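Long-range contacts in D-aminoacid aminotransferase-like PLP-dependent enzyme (Haemophilus somnus, PDB 3CEB), which is a putative 4-amino-4-deoxychorismate lyase, a pyridoxal-phosphate enzyme of the class IV aminotransferase family that probably cleaves aminodeoxychorismate: residues 7-12 against 22-27; 89-94 against 116-121; 140-145 against 181-186. All coordinates share one frame; numbering follows the deposited sequence.

Overall arrangement
The three contacts follow one another along the chain, each closing before the next opens, and all belong to the class IV aminotransferase fold. Interaction 1 joins strand 7-14 of a four-stranded antiparallel sheet to helix 21-35; its centre is about 27 Å from each of the other centres, on the opposite side of the chain's centre. Interactions 2 and 3 have centres about 17 Å apart and touch where F90 packs on I185, so edge strand 90-94 of one mixed sheet meets edge strand 185-188 of another. The buried contact of 7-12 with 22-27 touches the cofactor-lysine adduct at position 103 through a weak hydrogen bond from R27, whereas the other two are surface contacts.

Interaction 1. Residues 7-12 against 22-27. With SO4 (sulfate ion), chain C.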
loop_
_atom_site.group_PDB
_atom_site.type_symbol
_atom_site.label_atom_id
_atom_site.label_comp_id
_atom_site.label_asym_id
_atom_site.label_seq_id
_atom_site.Cartn_x
_atom_site.Cartn_y
_atom_site.Cartn_z
ATOM N N LEU A 7 -4.350 9.129 9.298
ATOM C CA LEU A 7 -4.467 8.147 8.230
ATOM C C LEU A 7 -4.184 8.808 6.861
ATOM O O LEU A 7 -4.283 10.019 6.704
ATOM C CB LEU A 7 -5.897 7.587 8.212
ATOM C CG LEU A 7 -6.417 6.862 9.447
ATOM C CD1 LEU A 7 -7.934 6.697 9.424
ATOM C CD2 LEU A 7 -5.738 5.539 9.558
ATOM N N PHE A 8 -3.842 8.004 5.861
ATOM C CA PHE A 8 -3.703 8.521 4.482
ATOM C C PHE A 8 -3.919 7.486 3.373
ATOM O O PHE A 8 -4.023 6.281 3.630
ATOM C CB PHE A 8 -2.354 9.175 4.293
ATOM C CG PHE A 8 -1.192 8.225 4.304
ATOM C CD1 PHE A 8 -0.701 7.735 5.476
ATOM C CD2 PHE A 8 -0.537 7.882 3.118
ATOM C CE1 PHE A 8 0.418 6.896 5.479
ATOM C CE2 PHE A 8 0.570 7.044 3.124
ATOM C CZ PHE A 8 1.034 6.548 4.288
ATOM N N GLU A 9 -4.020 8.008 2.152
ATOM C CA GLU A 9 -4.163 7.206 0.942
ATOM C C GLU A 9 -3.138 7.746 -0.065
ATOM O O GLU A 9 -2.901 8.951 -0.124
ATOM C CB GLU A 9 -5.585 7.324 0.374
ATOM C CG GLU A 9 -6.643 6.542 1.171
ATOM C CD GLU A 9 -6.523 5.019 1.006
ATOM O OE1 GLU A 9 -6.086 4.582 -0.075
ATOM O OE2 GLU A 9 -6.843 4.265 1.968
ATOM N N THR A 10 -2.503 6.872 -0.827
ATOM C CA THR A 10 -1.569 7.297 -1.853
ATOM C C THR A 10 -2.123 6.835 -3.183
ATOM O O THR A 10 -2.287 5.640 -3.412
ATOM C CB THR A 10 -0.202 6.681 -1.604
ATOM O OG1 THR A 10 0.216 7.068 -0.302
ATOM C CG2 THR A 10 0.841 7.156 -2.587
ATOM N N ILE A 11 -2.412 7.801 -4.046
ATOM C CA ILE A 11 -3.022 7.537 -5.318
ATOM C C ILE A 11 -2.091 7.844 -6.469
ATOM O O ILE A 11 -1.393 8.859 -6.499
ATOM C CB ILE A 11 -4.287 8.370 -5.456
ATOM C CG1 ILE A 11 -5.275 7.983 -4.325
ATOM C CG2 ILE A 11 -4.877 8.221 -6.877
ATOM C CD1 ILE A 11 -6.247 9.076 -3.965
ATOM N N LEU A 12 -2.067 6.927 -7.425
ATOM C CA LEU A 12 -1.241 7.084 -8.613
ATOM C C LEU A 12 -2.050 7.754 -9.727
ATOM O O LEU A 12 -3.213 7.449 -9.929
ATOM C CB LEU A 12 -0.756 5.711 -9.059
ATOM C CG LEU A 12 -0.015 5.556 -10.382
ATOM C CD1 LEU A 12 1.279 6.348 -10.389
ATOM C CD2 LEU A 12 0.242 4.054 -10.653
ATOM N N SER A 22 -11.730 3.535 -7.020
ATOM C CA SER A 22 -12.783 3.024 -6.153
ATOM C C SER A 22 -12.231 2.157 -5.043
ATOM O O SER A 22 -12.889 1.959 -4.023
ATOM C CB SER A 22 -13.827 2.260 -6.924
ATOM O OG SER A 22 -13.228 1.181 -7.515
ATOM N N TYR A 23 -11.022 1.647 -5.248
ATOM C CA TYR A 23 -10.408 0.762 -4.239
ATOM C C TYR A 23 -9.947 1.615 -3.099
ATOM O O TYR A 23 -10.017 1.226 -1.920
ATOM C CB TYR A 23 -9.253 -0.062 -4.806
ATOM C CG TYR A 23 -9.730 -1.172 -5.699
ATOM C CD1 TYR A 23 -9.917 -0.979 -7.068
ATOM C CD2 TYR A 23 -10.031 -2.408 -5.180
ATOM C CE1 TYR A 23 -10.358 -2.026 -7.891
ATOM C CE2 TYR A 23 -10.475 -3.431 -5.992
ATOM C CZ TYR A 23 -10.648 -3.228 -7.339
ATOM O OH TYR A 23 -11.106 -4.283 -8.118
ATOM N N HIS A 24 -9.540 2.817 -3.457
ATOM C CA HIS A 24 -9.069 3.741 -2.475
ATOM C C HIS A 24 -10.255 4.242 -1.685
ATOM O O HIS A 24 -10.206 4.363 -0.464
ATOM C CB HIS A 24 -8.307 4.883 -3.136
ATOM C CG HIS A 24 -6.926 4.518 -3.596
ATOM N ND1 HIS A 24 -5.863 4.381 -2.728
ATOM C CD2 HIS A 24 -6.422 4.316 -4.845
ATOM C CE1 HIS A 24 -4.775 4.081 -3.417
ATOM N NE2 HIS A 24 -5.086 4.021 -4.702
ATOM N N GLN A 25 -11.340 4.542 -2.379
ATOM C CA GLN A 25 -12.541 5.033 -1.700
ATOM C C GLN A 25 -13.031 3.977 -0.703
ATOM O O GLN A 25 -13.435 4.331 0.378
ATOM C CB GLN A 25 -13.663 5.361 -2.704
ATOM C CG GLN A 25 -14.968 5.966 -2.080
ATOM C CD GLN A 25 -14.771 7.400 -1.636
ATOM O OE1 GLN A 25 -14.006 8.149 -2.276
ATOM N NE2 GLN A 25 -15.444 7.799 -0.523
ATOM N N GLN A 26 -12.948 2.689 -1.058
ATOM C CA GLN A 26 -13.484 1.634 -0.190
ATOM C C GLN A 26 -12.717 1.559 1.102
ATOM O O GLN A 26 -13.333 1.469 2.167
ATOM C CB GLN A 26 -13.437 0.216 -0.767
ATOM C CG GLN A 26 -14.305 -0.034 -1.924
ATOM C CD GLN A 26 -14.282 -1.538 -2.338
ATOM O OE1 GLN A 26 -13.918 -1.888 -3.488
ATOM N NE2 GLN A 26 -14.663 -2.424 -1.389
ATOM N N ARG A 27 -11.386 1.550 0.976
ATOM C CA ARG A 27 -10.500 1.440 2.132
ATOM C C ARG A 27 -10.653 2.661 2.989
ATOM O O ARG A 27 -10.700 2.587 4.223
ATOM C CB ARG A 27 -9.024 1.285 1.734
ATOM C CG ARG A 27 -8.116 1.096 2.933
ATOM C CD ARG A 27 -6.723 0.717 2.614
ATOM N NE ARG A 27 -6.062 1.737 1.818
ATOM C CZ ARG A 27 -4.861 1.597 1.264
ATOM N NH1 ARG A 27 -4.155 0.485 1.445
ATOM N NH2 ARG A 27 -4.368 2.592 0.517
HETATM S S SO4 C . -11.575 2.212 -10.476
HETATM O O1 SO4 C . -12.748 1.697 -11.202
HETATM O O2 SO4 C . -10.432 2.413 -11.400
HETATM O O3 SO4 C . -11.211 1.294 -9.386
HETATM O O4 SO4 C . -11.936 3.509 -9.890
HETATM O O HOH W 1 -2.167 3.665 -1.450
HETATM O O HOH W 2 -3.785 4.484 -7.096
#
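The ring of H24 lies under I11, whose CG1 sits 3.8 Å from the ring centroid and only 4° off the ring normal, a CH-pi contact over the face. This is strand-on-helix packing in the aminotransferase class IV fold: the segments 7-12 and 22-27 run antiparallel, their axes 9.6 Å apart. The same ring offers its edge to E9, completing a His-carboxylate hydrogen bond from H24 ND1 to E9 OE1 (2.7 Å, 175°) that lies in the imidazole plane. R27 grips the carboxylate side-on. Its NE donates to E9 OE2 at 2.7 Å, on the syn lone pair, and its NH2 donates to E9 OE1 at 2.7 Å from above the carboxylate plane. With CG anti to the backbone N (chi1 -177°) and a bend at chi3, R27 brings NE and NH2 together against the two oxygens. Two donors therefore converge on OE1, and the two-point grip restrains the carboxylate's rotation in a buried setting. R27 NH2 also makes a weak hydrogen bond to the phosphate oxygen OP2 of the modified residue at position 103, consistent with E9 helping to position this arginine beside the cofactor. T158 of helix 158-165 touches both H24 and R27. At S22, the backbone N and OG bind a sulfate that probably came from the crystallisation liquor. Water links the two elements twice: one molecule joins T10 O to R27 NH2, and a second lies 3.0 Å from L12 N and 2.8 Å from H24 NE2.

Interaction 2. Residues 89-94 against 116-121; sequences TFKPVF and QKEECD
T89 OG1 stands between its own backbone N and carbonyl carbon (chi1 55°), which turns the hydroxyl toward the backbone of D121, while K91 sends CG anti to its N (chi1 -179°) and then bends twice, carrying its amine to E118. Placed so, these groups join T89 and edge strand 90-94 to the loop after helix 108-114, on the return leg of a beta-alpha-beta crossover: strand 90-94, helix 108-114, then strand 122-127, which pairs in parallel with 90-94. The loop is built round a type II' beta turn from K117 to C120, closed by its own bond from C120 N to K117 O, at 3.0 Å. Just before strand 122-127, D121 N donates to T89 OG1 at 3.0 Å and more weakly to T89 O. The reverse bond, from T89 N to D121 OD2 (3.2 Å), arrives from well above the carboxylate plane, and R88 N is a further donor to OD2. The two backbone N-H groups on OD2 would restrain the carboxylate. C120 SG packs against K91 CB (3.8 Å) and the backbone of F90 and K91. Farther out, the K91 and E118 side chains meet at an angle in a salt bridge, NZ to OE2 at 3.1 Å. V93 meets Q116 with both branches, V93 CG1 3.4 Å from Q116 OE1 and CG2 beside CB. A water bridges F94 N (2.8 Å) and Q116 OE1 (3.3 Å), accepting from the first and donating to the second.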
loop_
_atom_site.group_PDB
_atom_site.type_symbol
_atom_site.label_atom_id
_atom_site.label_comp_id
_atom_site.label_asym_id
_atom_site.label_seq_id
_atom_site.Cartn_x
_atom_site.Cartn_y
_atom_site.Cartn_z
ATOM N N THR A 89 15.537 -6.985 -3.891
ATOM C CA THR A 89 16.073 -7.772 -2.788
ATOM C C THR A 89 15.387 -7.295 -1.556
ATOM O O THR A 89 15.064 -6.109 -1.446
ATOM C CB THR A 89 17.591 -7.637 -2.637
ATOM O OG1 THR A 89 17.923 -6.258 -2.520
ATOM C CG2 THR A 89 18.305 -8.202 -3.824
ATOM N N PHE A 90 15.118 -8.245 -0.657
ATOM C CA PHE A 90 14.300 -8.026 0.552
ATOM C C PHE A 90 14.867 -8.678 1.799
ATOM O O PHE A 90 15.036 -9.866 1.846
ATOM C CB PHE A 90 12.885 -8.565 0.308
ATOM C CG PHE A 90 12.164 -7.875 -0.819
ATOM C CD1 PHE A 90 12.369 -8.242 -2.113
ATOM C CD2 PHE A 90 11.291 -6.851 -0.571
ATOM C CE1 PHE A 90 11.726 -7.596 -3.128
ATOM C CE2 PHE A 90 10.647 -6.225 -1.578
ATOM C CZ PHE A 90 10.863 -6.589 -2.852
ATOM N N LYS A 91 15.133 -7.869 2.812
ATOM C CA LYS A 91 15.669 -8.364 4.083
ATOM C C LYS A 91 14.583 -8.849 5.033
ATOM O O LYS A 91 13.670 -8.099 5.388
ATOM C CB LYS A 91 16.515 -7.295 4.783
ATOM C CG LYS A 91 17.122 -7.766 6.109
ATOM C CD LYS A 91 18.053 -8.985 6.013
ATOM C CE LYS A 91 19.520 -8.587 6.250
ATOM N NZ LYS A 91 20.406 -9.802 6.289
ATOM N N PRO A 92 14.681 -10.117 5.458
ATOM C CA PRO A 92 13.662 -10.554 6.411
ATOM C C PRO A 92 13.871 -9.851 7.752
ATOM O O PRO A 92 14.989 -9.808 8.251
ATOM C CB PRO A 92 13.897 -12.074 6.526
ATOM C CG PRO A 92 14.888 -12.426 5.511
ATOM C CD PRO A 92 15.588 -11.205 5.062
ATOM N N VAL A 93 12.805 -9.268 8.293
ATOM C CA VAL A 93 12.881 -8.582 9.574
ATOM C C VAL A 93 11.817 -9.205 10.487
ATOM O O VAL A 93 10.668 -9.372 10.107
ATOM C CB VAL A 93 12.727 -7.028 9.387
ATOM C CG1 VAL A 93 12.717 -6.320 10.714
ATOM C CG2 VAL A 93 13.856 -6.499 8.566
ATOM N N PHE A 94 12.217 -9.581 11.688
ATOM C CA PHE A 94 11.319 -10.296 12.596
ATOM C C PHE A 94 10.668 -9.361 13.582
ATOM O O PHE A 94 11.318 -8.711 14.389
ATOM C CB PHE A 94 12.080 -11.442 13.297
ATOM C CG PHE A 94 12.567 -12.459 12.343
ATOM C CD1 PHE A 94 11.751 -13.500 11.961
ATOM C CD2 PHE A 94 13.795 -12.313 11.730
ATOM C CE1 PHE A 94 12.177 -14.410 11.017
ATOM C CE2 PHE A 94 14.234 -13.213 10.803
ATOM C CZ PHE A 94 13.425 -14.265 10.433
ATOM N N GLN A 116 16.716 -1.703 9.090
ATOM C CA GLN A 116 17.423 -2.985 9.179
ATOM C C GLN A 116 17.686 -3.625 7.807
ATOM O O GLN A 116 18.147 -4.756 7.729
ATOM C CB GLN A 116 16.622 -3.969 10.029
ATOM C CG GLN A 116 16.664 -3.640 11.501
ATOM C CD GLN A 116 15.698 -4.484 12.308
ATOM O OE1 GLN A 116 15.689 -5.725 12.220
ATOM N NE2 GLN A 116 14.872 -3.818 13.098
ATOM N N LYS A 117 17.412 -2.916 6.722
ATOM C CA LYS A 117 17.492 -3.554 5.394
ATOM C C LYS A 117 18.913 -3.878 4.945
ATOM O O LYS A 117 19.119 -4.722 4.094
ATOM C CB LYS A 117 16.818 -2.689 4.329
ATOM C CG LYS A 117 17.573 -1.429 3.942
ATOM C CD LYS A 117 16.696 -0.620 3.005
ATOM C CE LYS A 117 16.981 0.883 3.049
ATOM N NZ LYS A 117 18.304 1.259 2.498
ATOM N N GLU A 118 19.870 -3.202 5.558
ATOM C CA GLU A 118 21.285 -3.250 5.179
ATOM C C GLU A 118 21.520 -2.983 3.699
ATOM O O GLU A 118 21.299 -1.863 3.222
ATOM C CB GLU A 118 21.905 -4.577 5.571
ATOM C CG GLU A 118 21.253 -5.209 6.808
ATOM C CD GLU A 118 22.196 -6.147 7.547
ATOM O OE1 GLU A 118 23.081 -5.608 8.222
ATOM O OE2 GLU A 118 22.044 -7.398 7.467
ATOM N N GLU A 119 21.975 -4.010 2.973
ATOM C CA GLU A 119 22.269 -3.841 1.537
ATOM C C GLU A 119 21.029 -4.153 0.681
ATOM O O GLU A 119 20.992 -3.817 -0.474
ATOM C CB GLU A 119 23.539 -4.601 1.068
ATOM C CG GLU A 119 24.984 -3.917 1.364
ATOM C CD GLU A 119 25.193 -2.440 0.837
ATOM O OE1 GLU A 119 24.240 -1.755 0.391
ATOM O OE2 GLU A 119 26.334 -1.919 0.899
ATOM N N CYS A 120 19.981 -4.727 1.247
ATOM C CA CYS A 120 18.776 -4.939 0.467
ATOM C C CYS A 120 17.993 -3.699 0.076
ATOM O O CYS A 120 18.112 -2.648 0.693
ATOM C CB CYS A 120 17.805 -5.812 1.221
ATOM S SG CYS A 120 18.548 -7.365 1.539
ATOM N N ASP A 121 17.126 -3.872 -0.913
ATOM C CA ASP A 121 16.339 -2.759 -1.402
ATOM C C ASP A 121 15.174 -2.447 -0.489
ATOM O O ASP A 121 14.558 -1.400 -0.610
ATOM C CB ASP A 121 15.719 -3.069 -2.740
ATOM C CG ASP A 121 16.708 -3.220 -3.810
ATOM O OD1 ASP A 121 17.740 -2.541 -3.763
ATOM O OD2 ASP A 121 16.401 -3.992 -4.738
HETATM O O HOH W 3 14.738 -8.808 12.747
#

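Interaction 3. Residues 140-145 against 181-186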
loop_
_atom_site.group_PDB
_atom_site.type_symbol
_atom_site.label_atom_id
_atom_site.label_comp_id
_atom_site.label_asym_id
_atom_site.label_seq_id
_atom_site.Cartn_x
_atom_site.Cartn_y
_atom_site.Cartn_z
ATOM N N ILE A 140 4.595 -10.134 -3.272
ATOM C CA ILE A 140 4.181 -11.196 -4.178
ATOM C C ILE A 140 5.385 -12.080 -4.469
ATOM O O ILE A 140 6.522 -11.627 -4.506
ATOM C CB ILE A 140 3.522 -10.669 -5.492
ATOM C CG1 ILE A 140 4.490 -9.842 -6.345
ATOM C CG2 ILE A 140 2.308 -9.826 -5.179
ATOM C CD1 ILE A 140 3.926 -9.469 -7.743
ATOM N N PHE A 141 5.111 -13.354 -4.660
ATOM C CA PHE A 141 6.138 -14.363 -4.784
ATOM C C PHE A 141 5.844 -15.231 -5.975
ATOM O O PHE A 141 4.730 -15.666 -6.166
ATOM C CB PHE A 141 6.137 -15.197 -3.509
ATOM C CG PHE A 141 6.425 -14.387 -2.266
ATOM C CD1 PHE A 141 5.409 -13.776 -1.565
ATOM C CD2 PHE A 141 7.732 -14.207 -1.818
ATOM C CE1 PHE A 141 5.692 -12.986 -0.437
ATOM C CE2 PHE A 141 8.024 -13.444 -0.688
ATOM C CZ PHE A 141 7.003 -12.817 -0.005
ATOM N N ARG A 142 6.841 -15.483 -6.798
ATOM C CA ARG A 142 6.584 -16.219 -8.024
ATOM C C ARG A 142 6.727 -17.707 -7.826
ATOM O O ARG A 142 7.662 -18.168 -7.245
ATOM C CB ARG A 142 7.478 -15.720 -9.163
ATOM C CG ARG A 142 7.019 -16.194 -10.531
ATOM C CD ARG A 142 7.782 -15.503 -11.682
ATOM N NE ARG A 142 9.242 -15.719 -11.643
ATOM C CZ ARG A 142 9.860 -16.866 -11.953
ATOM N NH1 ARG A 142 9.152 -17.950 -12.308
ATOM N NH2 ARG A 142 11.193 -16.943 -11.890
ATOM N N GLN A 143 5.750 -18.445 -8.308
ATOM C CA GLN A 143 5.799 -19.892 -8.268
ATOM C C GLN A 143 5.208 -20.416 -9.543
ATOM O O GLN A 143 4.075 -20.107 -9.907
ATOM C CB GLN A 143 5.018 -20.436 -7.093
ATOM C CG GLN A 143 5.293 -21.870 -6.844
ATOM C CD GLN A 143 4.660 -22.339 -5.581
ATOM O OE1 GLN A 143 3.441 -22.372 -5.491
ATOM N NE2 GLN A 143 5.474 -22.688 -4.577
ATOM N N ASN A 144 5.983 -21.217 -10.237
ATOM C CA ASN A 144 5.566 -21.624 -11.559
ATOM C C ASN A 144 5.450 -20.370 -12.402
ATOM O O ASN A 144 6.421 -19.596 -12.576
ATOM C CB ASN A 144 4.205 -22.313 -11.485
ATOM C CG ASN A 144 4.334 -23.778 -11.101
ATOM O OD1 ASN A 144 5.374 -24.193 -10.570
ATOM N ND2 ASN A 144 3.298 -24.578 -11.400
ATOM N N ASN A 145 4.242 -20.145 -12.887
ATOM C CA ASN A 145 4.015 -18.948 -13.628
ATOM C C ASN A 145 3.012 -18.092 -12.973
ATOM O O ASN A 145 2.441 -17.284 -13.619
ATOM C CB ASN A 145 3.560 -19.281 -15.020
ATOM C CG ASN A 145 4.714 -19.430 -15.942
ATOM O OD1 ASN A 145 5.007 -20.531 -16.430
ATOM N ND2 ASN A 145 5.440 -18.332 -16.143
ATOM N N GLN A 181 10.062 -22.286 -1.275
ATOM C CA GLN A 181 9.182 -22.743 -2.343
ATOM C C GLN A 181 9.109 -21.784 -3.507
ATOM O O GLN A 181 8.639 -22.133 -4.525
ATOM C CB GLN A 181 7.750 -22.812 -1.844
ATOM C CG GLN A 181 7.263 -23.961 -1.039
ATOM C CD GLN A 181 5.775 -23.814 -0.754
ATOM O OE1 GLN A 181 4.936 -23.852 -1.641
ATOM N NE2 GLN A 181 5.453 -23.635 0.481
ATOM N N TYR A 182 9.520 -20.556 -3.313
ATOM C CA TYR A 182 9.334 -19.459 -4.301
ATOM C C TYR A 182 10.612 -19.055 -5.093
ATOM O O TYR A 182 11.730 -19.284 -4.657
ATOM C CB TYR A 182 8.646 -18.262 -3.635
ATOM C CG TYR A 182 7.305 -18.660 -3.086
ATOM C CD1 TYR A 182 6.214 -18.786 -3.921
ATOM C CD2 TYR A 182 7.125 -18.955 -1.747
ATOM C CE1 TYR A 182 4.988 -19.190 -3.448
ATOM C CE2 TYR A 182 5.883 -19.361 -1.253
ATOM C CZ TYR A 182 4.831 -19.476 -2.121
ATOM O OH TYR A 182 3.600 -19.855 -1.689
ATOM N N GLU A 183 10.415 -18.464 -6.267
ATOM C CA GLU A 183 11.483 -18.211 -7.210
ATOM C C GLU A 183 11.905 -16.773 -7.351
ATOM O O GLU A 183 12.929 -16.483 -7.947
ATOM C CB GLU A 183 11.014 -18.667 -8.577
ATOM C CG GLU A 183 10.570 -20.125 -8.612
ATOM C CD GLU A 183 10.120 -20.549 -9.973
ATOM O OE1 GLU A 183 10.966 -20.895 -10.819
ATOM O OE2 GLU A 183 8.904 -20.533 -10.196
ATOM N N GLU A 184 11.127 -15.872 -6.775
ATOM C CA GLU A 184 11.322 -14.453 -6.979
ATOM C C GLU A 184 10.366 -13.706 -6.086
ATOM O O GLU A 184 9.276 -14.199 -5.841
ATOM C CB GLU A 184 11.017 -14.106 -8.432
ATOM C CG GLU A 184 11.303 -12.661 -8.793
ATOM C CD GLU A 184 10.960 -12.290 -10.237
ATOM O OE1 GLU A 184 10.754 -13.168 -11.082
ATOM O OE2 GLU A 184 10.900 -11.082 -10.532
ATOM N N ILE A 185 10.791 -12.537 -5.607
ATOM C CA ILE A 185 10.012 -11.691 -4.709
ATOM C C ILE A 185 9.868 -10.303 -5.291
ATOM O O ILE A 185 10.823 -9.752 -5.836
ATOM C CB ILE A 185 10.723 -11.474 -3.327
ATOM C CG1 ILE A 185 11.218 -12.806 -2.734
ATOM C CG2 ILE A 185 9.793 -10.707 -2.346
ATOM C CD1 ILE A 185 11.802 -12.680 -1.361
ATOM N N ARG A 186 8.687 -9.716 -5.175
ATOM C CA ARG A 186 8.508 -8.341 -5.611
ATOM C C ARG A 186 7.554 -7.597 -4.728
ATOM O O ARG A 186 6.793 -8.203 -3.968
ATOM C CB ARG A 186 7.985 -8.255 -7.037
ATOM C CG ARG A 186 9.033 -8.513 -8.066
ATOM C CD ARG A 186 8.501 -8.114 -9.414
ATOM N NE ARG A 186 8.992 -8.992 -10.476
ATOM C CZ ARG A 186 8.587 -8.932 -11.749
ATOM N NH1 ARG A 186 7.687 -8.011 -12.101
ATOM N NH2 ARG A 186 9.078 -9.790 -12.660
#
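F141 and I185 extend together on one face of the sheet, F141 CE2 3.7 Å from I185 CG2; this is part of the compact side of an antiparallel strand pairing. They form a non-hydrogen-bonded pair, flanked by the hydrogen-bonded pair I140 and R186, with I140 N to R186 O and R186 N to I140 O each 3.0 Å. Y182 closes the apolar patch. F141 CB sits over the face of its ring, while the two ring planes meet obliquely at 50°. The edge of the tyrosine ring faces R142 O, the acceptor for E183 N. On the outer side the packing gives way to a salt-bridge network of partly or fully exposed residues. R142 leaves with CG anti to the backbone N (chi1 -165°) and, bent at chi3, sets NE in line with E184 OE1 at 3.0 Å (168°). E183 CB lies over one face of that guanidinium, toward its rim. E183 OE2 stands 3.3 Å from R142 NH1, well out of the guanidinium plane, so charge alone links them. R186 in turn holds E184 OE2 with NE and NH2, both approaching from the same face of the carboxylate; E184 thus sits between two arginines and probably screens their like charges. Where strand 138-143 ends, Q143 NE2 reaches both Q181 OE1 and Q181 O, at 3.2 Å each. In the fold, 138-143 is an inner strand of a mixed sheet, between 146-150 and the edge strand 185-188; W147 of 146-150 touches I140, R142 and R186, and M124 of strand 122-127 packs against F141 and I185.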